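PDB 6RY0: mannan endo-1,6-alpha-mannosidase from Chaetomium thermophilum, which probably cleaves alpha-1,6-mannosidic linkages in mannans, consistent with a transglycosidase part in moving GPI-anchored glycoproteins into the fungal cell wall. Local coordinates for residues Asp297-Gly302 with Leu346-Thr351; Val303-Pro308 with Tyr372-Lys377. One frame throughout, in Å; residues are numbered along the deposited sequence.

Contact 1: residues Asp297-Gly302 with Leu346-Thr351; sequences DFFKDG and LPVLRT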
ATOM      1  N   ASP A 297     -16.792  -9.215  -3.504  1.00  7.82           N
ATOM      2  CA  ASP A 297     -15.776 -10.058  -4.109  1.00  8.31           C
ATOM      3  C   ASP A 297     -14.734 -10.606  -3.146  1.00  7.95           C
ATOM      4  O   ASP A 297     -14.294 -11.756  -3.315  1.00  9.33           O
ATOM      5  CB  ASP A 297     -15.050  -9.282  -5.220  1.00  8.41           C
ATOM      6  CG  ASP A 297     -15.952  -8.919  -6.390  1.00  8.86           C
ATOM      7  OD1 ASP A 297     -16.961  -9.642  -6.602  1.00  9.94           O
ATOM      8  OD2 ASP A 297     -15.623  -7.953  -7.113  1.00  8.92           O
ATOM      9  N   PHE A 298     -14.308  -9.798  -2.184  1.00  7.45           N
ATOM     10  CA  PHE A 298     -13.149 -10.172  -1.367  1.00  7.96           C
ATOM     11  C   PHE A 298     -13.484 -10.601   0.036  1.00  8.74           C
ATOM     12  O   PHE A 298     -12.624 -11.146   0.706  1.00 12.18           O
ATOM     13  CB  PHE A 298     -12.121  -9.030  -1.308  1.00  7.69           C
ATOM     14  CG  PHE A 298     -11.502  -8.767  -2.646  1.00  7.43           C
ATOM     15  CD1 PHE A 298     -10.602  -9.662  -3.180  1.00  7.90           C
ATOM     16  CD2 PHE A 298     -11.863  -7.658  -3.382  1.00  8.53           C
ATOM     17  CE1 PHE A 298     -10.056  -9.446  -4.433  1.00  8.51           C
ATOM     18  CE2 PHE A 298     -11.335  -7.434  -4.620  1.00  8.42           C
ATOM     19  CZ  PHE A 298     -10.440  -8.347  -5.155  1.00  8.37           C
ATOM     20  N   PHE A 299     -14.696 -10.372   0.514  1.00  8.10           N
ATOM     21  CA  PHE A 299     -15.052 -10.765   1.868  1.00  8.78           C
ATOM     22  C   PHE A 299     -15.959 -11.965   1.790  1.00 10.11           C
ATOM     23  O   PHE A 299     -17.009 -11.949   1.161  1.00 11.46           O
ATOM     24  CB  PHE A 299     -15.665  -9.590   2.632  1.00  9.28           C
ATOM     25  CG  PHE A 299     -14.623  -8.584   3.028  1.00  9.26           C
ATOM     26  CD1 PHE A 299     -14.193  -7.609   2.149  1.00  8.68           C
ATOM     27  CD2 PHE A 299     -14.018  -8.639   4.270  1.00 10.59           C
ATOM     28  CE1 PHE A 299     -13.210  -6.691   2.513  1.00 10.35           C
ATOM     29  CE2 PHE A 299     -13.039  -7.740   4.632  1.00 11.73           C
ATOM     30  CZ  PHE A 299     -12.624  -6.772   3.764  1.00 11.75           C
ATOM     31  N   LYS A 300     -15.522 -13.058   2.410  1.00 11.25           N
ATOM     32  CA  LYS A 300     -16.222 -14.332   2.389  1.00 13.12           C
ATOM     33  C   LYS A 300     -16.597 -14.663   3.815  1.00 15.77           C
ATOM     34  O   LYS A 300     -15.740 -14.856   4.669  1.00 16.94           O
ATOM     35  CB  LYS A 300     -15.309 -15.385   1.799  1.00 14.97           C
ATOM     36  CG  LYS A 300     -15.120 -15.056   0.330  1.00 17.53           C
ATOM     37  CD  LYS A 300     -14.536 -16.115  -0.522  1.00 19.11           C
ATOM     38  CE  LYS A 300     -14.285 -15.633  -1.907  1.00 19.26           C
ATOM     39  NZ  LYS A 300     -15.560 -15.375  -2.642  1.00 19.50           N
ATOM     40  N   ASP A 301     -17.898 -14.676   4.084  0.71 17.30           N
ATOM     41  CA  ASP A 301     -18.364 -14.817   5.451  0.71 19.16           C
ATOM     42  C   ASP A 301     -17.620 -13.868   6.391  0.71 18.27           C
ATOM     43  O   ASP A 301     -17.218 -14.267   7.485  0.71 19.17           O
ATOM     44  CB  ASP A 301     -18.240 -16.285   5.937  0.71 21.72           C
ATOM     45  CG  ASP A 301     -18.852 -17.337   4.933  0.71 23.38           C
ATOM     46  OD1 ASP A 301     -19.936 -17.087   4.379  0.71 24.16           O
ATOM     47  OD2 ASP A 301     -18.282 -18.439   4.704  0.71 23.63           O
ATOM     48  N   GLY A 302     -17.409 -12.628   5.946  1.00 16.48           N
ATOM     49  CA  GLY A 302     -16.824 -11.638   6.802  1.00 13.89           C
ATOM     50  C   GLY A 302     -15.297 -11.632   6.865  1.00 11.36           C
ATOM     51  O   GLY A 302     -14.760 -10.901   7.687  1.00 10.61           O
ATOM     52  N   LEU A 346     -16.454  -1.139   9.100  1.00  8.38           N
ATOM     53  CA  LEU A 346     -15.854  -1.558  10.368  1.00  8.79           C
ATOM     54  C   LEU A 346     -16.305  -2.931  10.837  1.00  8.61           C
ATOM     55  O   LEU A 346     -15.472  -3.696  11.306  1.00  8.69           O
ATOM     56  CB  LEU A 346     -16.014  -0.508  11.462  1.00  9.63           C
ATOM     57  CG  LEU A 346     -15.303   0.817  11.182  1.00 11.24           C
ATOM     58  CD1 LEU A 346     -15.415   1.725  12.394  1.00 13.62           C
ATOM     59  CD2 LEU A 346     -13.846   0.667  10.809  1.00 11.98           C
ATOM     60  N   PRO A 347     -17.596  -3.298  10.720  1.00  9.11           N
ATOM     61  CA  PRO A 347     -17.985  -4.638  11.206  1.00 10.36           C
ATOM     62  C   PRO A 347     -17.331  -5.763  10.430  1.00  9.79           C
ATOM     63  O   PRO A 347     -17.056  -6.834  10.990  1.00 10.34           O
ATOM     64  CB  PRO A 347     -19.510  -4.631  11.047  1.00 11.77           C
ATOM     65  CG  PRO A 347     -19.871  -3.189  11.104  1.00 12.52           C
ATOM     66  CD  PRO A 347     -18.766  -2.480  10.378  1.00 10.25           C
ATOM     67  N   VAL A 348     -17.087  -5.563   9.129  1.00  9.45           N
ATOM     68  CA  VAL A 348     -16.482  -6.574   8.296  0.51  9.87           C
ATOM     69  C   VAL A 348     -14.963  -6.663   8.562  1.00  8.57           C
ATOM     70  O   VAL A 348     -14.378  -7.744   8.612  1.00  9.28           O
ATOM     71  CB  VAL A 348     -16.832  -6.219   6.831  0.51 10.85           C
ATOM     72  CG1 VAL A 348     -16.233  -7.193   5.891  0.51 11.20           C
ATOM     73  CG2 VAL A 348     -18.371  -6.106   6.648  0.51 11.86           C
ATOM     74  N   LEU A 349     -14.312  -5.517   8.763  1.00  8.14           N
ATOM     75  CA  LEU A 349     -12.916  -5.572   9.176  1.00  7.67           C
ATOM     76  C   LEU A 349     -12.793  -6.289  10.519  1.00  8.01           C
ATOM     77  O   LEU A 349     -11.806  -6.998  10.755  1.00  8.17           O
ATOM     78  CB  LEU A 349     -12.266  -4.202   9.217  1.00  7.69           C
ATOM     79  CG  LEU A 349     -12.217  -3.458   7.882  1.00  7.58           C
ATOM     80  CD1 LEU A 349     -11.445  -2.167   8.054  1.00  7.91           C
ATOM     81  CD2 LEU A 349     -11.645  -4.321   6.757  1.00  8.38           C
ATOM     82  N   ARG A 350     -13.754  -6.096  11.404  1.00  8.31           N
ATOM     83  CA  ARG A 350     -13.689  -6.788  12.683  1.00  8.80           C
ATOM     84  C   ARG A 350     -13.769  -8.304  12.511  1.00  8.74           C
ATOM     85  O   ARG A 350     -12.963  -9.030  13.117  1.00  9.30           O
ATOM     86  CB  ARG A 350     -14.803  -6.284  13.604  1.00 10.03           C
ATOM     87  CG  ARG A 350     -15.020  -7.086  14.848  1.00 11.92           C
ATOM     88  CD  ARG A 350     -13.904  -6.867  15.815  1.00 13.71           C
ATOM     89  NE  ARG A 350     -13.965  -7.885  16.866  1.00 14.57           N
ATOM     90  CZ  ARG A 350     -13.260  -7.830  17.973  1.00 14.78           C
ATOM     91  NH1 ARG A 350     -12.504  -6.750  18.212  1.00 15.24           N
ATOM     92  NH2 ARG A 350     -13.313  -8.845  18.818  1.00 15.95           N
ATOM     93  N   THR A 351     -14.735  -8.819  11.749  1.00  8.70           N
ATOM     94  CA  THR A 351     -14.799 -10.254  11.575  1.00  9.20           C
ATOM     95  C   THR A 351     -13.559 -10.789  10.851  1.00  8.34           C
ATOM     96  O   THR A 351     -13.091 -11.898  11.116  1.00  8.99           O
ATOM     97  CB  THR A 351     -16.088 -10.715  10.876  1.00 10.52           C
ATOM     98  OG1 THR A 351     -16.306  -9.929   9.699  1.00 10.14           O
ATOM     99  CG2 THR A 351     -17.277 -10.526  11.806  1.00 11.73           C
TER
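F299 leans across to V348 and L349 on one turn of helix 342-358, and its side chain shows how an aromatic ring packs between a hairpin and a helix. From CB through CG, CD2 and CE2, the side chain follows one methyl, CG1 of V348, although V348 was modelled in two conformers and every distance from this methyl to the ring is doubtful. F299 CZ, at the far end of the ring, lies 4.0 Å from L349 CD2; both aliphatic side chains come at the ring obliquely. F299 belongs to a short beta hairpin, strands 299-300 and 303-304, whose two-residue turn, D301 and G302, has positive phi at both positions, as in a type I' turn. The polar half of the contact gathers at this turn. T351 OG1 lies 2.7 Å from G302 O and 3.1 Å from V348 O; its one proton has both acceptors within reach, and which receives it is not settled. A chi1 of 49° puts OG1 between its own backbone N and carbonyl carbon, where it faces both acceptor oxygens at once. Lacking a side chain, G302 lets that hydroxyl approach to 3.4 Å between T351 OG1 and G302 CA.

Contact 2: residues Val303-Pro308 with Tyr372-Lys377; sequences VVFEIP and YWKSGK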
ATOM      1  N   VAL A 303     -14.607 -12.377   6.001  1.00 10.56           N
ATOM      2  CA  VAL A 303     -13.166 -12.492   6.086  1.00  9.48           C
ATOM      3  C   VAL A 303     -12.552 -12.167   4.738  1.00  8.77           C
ATOM      4  O   VAL A 303     -12.977 -12.702   3.700  1.00  9.63           O
ATOM      5  CB  VAL A 303     -12.766 -13.904   6.527  1.00 10.47           C
ATOM      6  CG1 VAL A 303     -11.248 -13.966   6.707  1.00 10.53           C
ATOM      7  CG2 VAL A 303     -13.496 -14.284   7.829  1.00 11.65           C
ATOM      8  N   VAL A 304     -11.526 -11.322   4.727  1.00  8.51           N
ATOM      9  CA  VAL A 304     -10.857 -10.998   3.473  1.00  8.79           C
ATOM     10  C   VAL A 304     -10.196 -12.258   2.885  1.00  9.13           C
ATOM     11  O   VAL A 304      -9.620 -13.078   3.609  1.00 11.16           O
ATOM     12  CB  VAL A 304      -9.828  -9.883   3.696  1.00  9.24           C
ATOM     13  CG1 VAL A 304      -8.732 -10.348   4.612  1.00 10.53           C
ATOM     14  CG2 VAL A 304      -9.303  -9.350   2.378  1.00 11.94           C
ATOM     15  N   PHE A 305     -10.241 -12.381   1.568  1.00  8.12           N
ATOM     16  CA  PHE A 305      -9.840 -13.589   0.876  1.00  8.59           C
ATOM     17  C   PHE A 305      -9.191 -13.180  -0.445  1.00  8.19           C
ATOM     18  O   PHE A 305      -9.816 -12.452  -1.242  1.00  8.88           O
ATOM     19  CB  PHE A 305     -11.065 -14.485   0.655  1.00  9.54           C
ATOM     20  CG  PHE A 305     -10.745 -15.840   0.157  1.00 11.41           C
ATOM     21  CD1 PHE A 305     -10.618 -16.089  -1.168  1.00 12.43           C
ATOM     22  CD2 PHE A 305     -10.567 -16.891   1.050  1.00 14.06           C
ATOM     23  CE1 PHE A 305     -10.336 -17.398  -1.603  1.00 13.72           C
ATOM     24  CE2 PHE A 305     -10.321 -18.165   0.628  1.00 15.36           C
ATOM     25  CZ  PHE A 305     -10.179 -18.411  -0.676  1.00 14.89           C
ATOM     26  N   GLU A 306      -7.994 -13.671  -0.702  1.00  8.25           N
ATOM     27  CA  GLU A 306      -7.245 -13.264  -1.896  1.00  8.10           C
ATOM     28  C   GLU A 306      -7.662 -14.137  -3.075  1.00  8.63           C
ATOM     29  O   GLU A 306      -7.031 -15.155  -3.377  1.00  9.04           O
ATOM     30  CB  GLU A 306      -5.739 -13.302  -1.640  1.00  7.88           C
ATOM     31  CG  GLU A 306      -4.950 -12.509  -2.660  1.00  7.89           C
ATOM     32  CD  GLU A 306      -5.399 -11.057  -2.703  1.00  7.63           C
ATOM     33  OE1 GLU A 306      -5.379 -10.435  -1.614  1.00  8.00           O
ATOM     34  OE2 GLU A 306      -5.790 -10.578  -3.779  1.00  8.60           O
ATOM     35  N   ILE A 307      -8.762 -13.744  -3.728  1.00  8.81           N
ATOM     36  CA  ILE A 307      -9.445 -14.638  -4.669  1.00 10.09           C
ATOM     37  C   ILE A 307      -8.542 -15.246  -5.755  1.00  9.71           C
ATOM     38  O   ILE A 307      -8.818 -16.376  -6.104  1.00 11.00           O
ATOM     39  CB  ILE A 307     -10.857 -14.173  -5.125  1.00 12.73           C
ATOM     40  CG1 ILE A 307     -10.737 -12.831  -5.764  1.00 14.12           C
ATOM     41  CG2 ILE A 307     -11.875 -14.148  -3.971  1.00 12.55           C
ATOM     42  CD1 ILE A 307     -12.060 -12.100  -6.050  1.00 14.04           C
ATOM     43  N   PRO A 308      -7.518 -14.555  -6.307  1.00 10.10           N
ATOM     44  CA  PRO A 308      -6.778 -15.232  -7.374  1.00 11.33           C
ATOM     45  C   PRO A 308      -5.898 -16.372  -6.933  1.00 11.98           C
ATOM     46  O   PRO A 308      -5.464 -17.123  -7.803  1.00 14.77           O
ATOM     47  CB  PRO A 308      -5.921 -14.115  -7.983  1.00 12.44           C
ATOM     48  CG  PRO A 308      -6.642 -12.839  -7.596  1.00 12.07           C
ATOM     49  CD  PRO A 308      -7.119 -13.139  -6.206  1.00 11.01           C
ATOM     50  N   TYR A 372      -4.175 -18.093   5.768  1.00  8.07           N
ATOM     51  CA  TYR A 372      -5.457 -18.646   5.311  1.00  8.41           C
ATOM     52  C   TYR A 372      -6.507 -18.399   6.376  1.00  8.42           C
ATOM     53  O   TYR A 372      -7.027 -19.319   7.045  1.00  9.34           O
ATOM     54  CB  TYR A 372      -5.271 -20.140   4.929  1.00  9.22           C
ATOM     55  CG  TYR A 372      -4.300 -20.290   3.758  1.00  8.86           C
ATOM     56  CD1 TYR A 372      -2.941 -20.334   3.979  1.00  9.47           C
ATOM     57  CD2 TYR A 372      -4.744 -20.338   2.450  1.00  9.52           C
ATOM     58  CE1 TYR A 372      -2.036 -20.420   2.944  1.00  9.43           C
ATOM     59  CE2 TYR A 372      -3.853 -20.424   1.394  1.00  9.97           C
ATOM     60  CZ  TYR A 372      -2.498 -20.455   1.643  1.00 10.16           C
ATOM     61  OH  TYR A 372      -1.633 -20.544   0.586  1.00 11.36           O
ATOM     62  N   TRP A 373      -6.835 -17.120   6.550  1.00  8.17           N
ATOM     63  CA  TRP A 373      -7.690 -16.709   7.652  1.00  8.40           C
ATOM     64  C   TRP A 373      -9.091 -17.312   7.537  1.00  8.12           C
ATOM     65  O   TRP A 373      -9.641 -17.828   8.510  1.00  9.32           O
ATOM     66  CB  TRP A 373      -7.769 -15.185   7.740  1.00  8.19           C
ATOM     67  CG  TRP A 373      -6.460 -14.467   7.835  1.00  8.19           C
ATOM     68  CD1 TRP A 373      -5.208 -14.991   8.008  1.00  7.99           C
ATOM     69  CD2 TRP A 373      -6.294 -13.053   7.737  1.00  7.97           C
ATOM     70  NE1 TRP A 373      -4.269 -13.979   8.020  1.00  8.48           N
ATOM     71  CE2 TRP A 373      -4.907 -12.780   7.848  1.00  8.38           C
ATOM     72  CE3 TRP A 373      -7.180 -11.987   7.592  1.00  8.60           C
ATOM     73  CZ2 TRP A 373      -4.389 -11.489   7.814  1.00  8.87           C
ATOM     74  CZ3 TRP A 373      -6.665 -10.697   7.550  1.00  8.81           C
ATOM     75  CH2 TRP A 373      -5.274 -10.469   7.666  1.00  9.22           C
ATOM     76  N   LYS A 374      -9.666 -17.229   6.348  1.00  8.75           N
ATOM     77  CA  LYS A 374     -11.013 -17.757   6.158  1.00 10.28           C
ATOM     78  C   LYS A 374     -11.096 -19.237   6.537  1.00 10.27           C
ATOM     79  O   LYS A 374     -12.099 -19.667   7.099  1.00 11.86           O
ATOM     80  CB  LYS A 374     -11.464 -17.534   4.731  1.00 11.46           C
ATOM     81  CG  LYS A 374     -12.871 -18.117   4.406  1.00 13.65           C
ATOM     82  CD  LYS A 374     -14.052 -17.535   5.241  1.00 16.23           C
ATOM     83  CE  LYS A 374     -15.396 -18.169   4.887  1.00 19.18           C
ATOM     84  NZ  LYS A 374     -15.685 -19.519   5.418  1.00 22.71           N
ATOM     85  N   SER A 375     -10.054 -19.997   6.240  1.00 10.69           N
ATOM     86  CA  SER A 375     -10.050 -21.439   6.519  1.00 11.75           C
ATOM     87  C   SER A 375     -10.162 -21.766   7.975  1.00 11.44           C
ATOM     88  O   SER A 375     -10.523 -22.883   8.337  1.00 13.33           O
ATOM     89  CB  SER A 375      -8.757 -22.096   6.014  1.00 12.47           C
ATOM     90  OG  SER A 375      -7.642 -21.938   6.894  1.00 12.43           O
ATOM     91  N   GLY A 376      -9.783 -20.847   8.840  1.00 11.85           N
ATOM     92  CA  GLY A 376      -9.857 -21.077  10.270  1.00 12.90           C
ATOM     93  C   GLY A 376      -8.712 -21.838  10.897  1.00 12.76           C
ATOM     94  O   GLY A 376      -8.765 -22.109  12.101  1.00 15.15           O
ATOM     95  N   LYS A 377      -7.694 -22.170  10.117  0.95 11.71           N
ATOM     96  CA  LYS A 377      -6.598 -23.016  10.596  0.95 12.73           C
ATOM     97  C   LYS A 377      -5.267 -22.391  10.227  0.95 11.20           C
ATOM     98  O   LYS A 377      -5.119 -21.814   9.159  0.95 10.99           O
ATOM     99  CB  LYS A 377      -6.687 -24.410   9.957  0.95 16.22           C
ATOM    100  CG  LYS A 377      -8.027 -25.078  10.151  0.95 20.08           C
ATOM    101  CD  LYS A 377      -8.116 -26.435   9.478  0.95 23.58           C
ATOM    102  CE  LYS A 377      -9.498 -27.067   9.630  0.95 26.40           C
ATOM    103  NZ  LYS A 377      -9.557 -28.434   9.060  0.95 28.40           N
TER
HETATM  104  O   HOH W   1      -8.435 -15.350   4.500  1.00 10.02           O
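W373 meets the hairpin strand first, with its CB 3.8 Å from V303 CG1. Farther out, the six-membered ring of the indole meets V304 obliquely, W373 CZ3 lying 3.6 Å from V304 CG1. K374 N donates to a water 2.9 Å away, and that water donates in turn to V304 O at 2.7 Å, joining two backbones that have no direct bond here. K374 CB sits at the edge of the F305 ring, 3.8 Å from CD2 of F305. A bend at chi2 (61°) then carries the lysine chain across V303 at a slant, with K374 CD 4.1 Å from V303 CB, and NZ goes on to a salt bridge with D301. S375 steadies the loop from within: its OG donates to Y372 O at 2.7 Å and accepts from K377 N in an ST turn. G376 ends the type I beta turn begun at W373, its N bonded to W373 O. The indole of W373 packs against S352 and A356 of helix 342-358 and makes a cation-pi contact with K324 of helix 323-337, while V304 touches K324 and H328, bringing loop and hairpin strand together against both helices.

Overall arrangement
One short hairpin supplies a strand to each contact: 299-300 in contact 1 and 303-304 in contact 2. Both also involve helices 323-337 and 342-358, yet they differ in burial. Contact 1 is partly buried, joining the hairpin to a regular helical turn through an aromatic-aliphatic patch and a shared hydroxyl. Contact 2 is the more buried, and there an irregular loop meets the strand through apolar side chains and a bridging water. The two touch at the hairpin turn, where D301 OD2 of contact 1 and K374 NZ of contact 2 are 2.9 Å apart. Neither contact adjoins the calcium site.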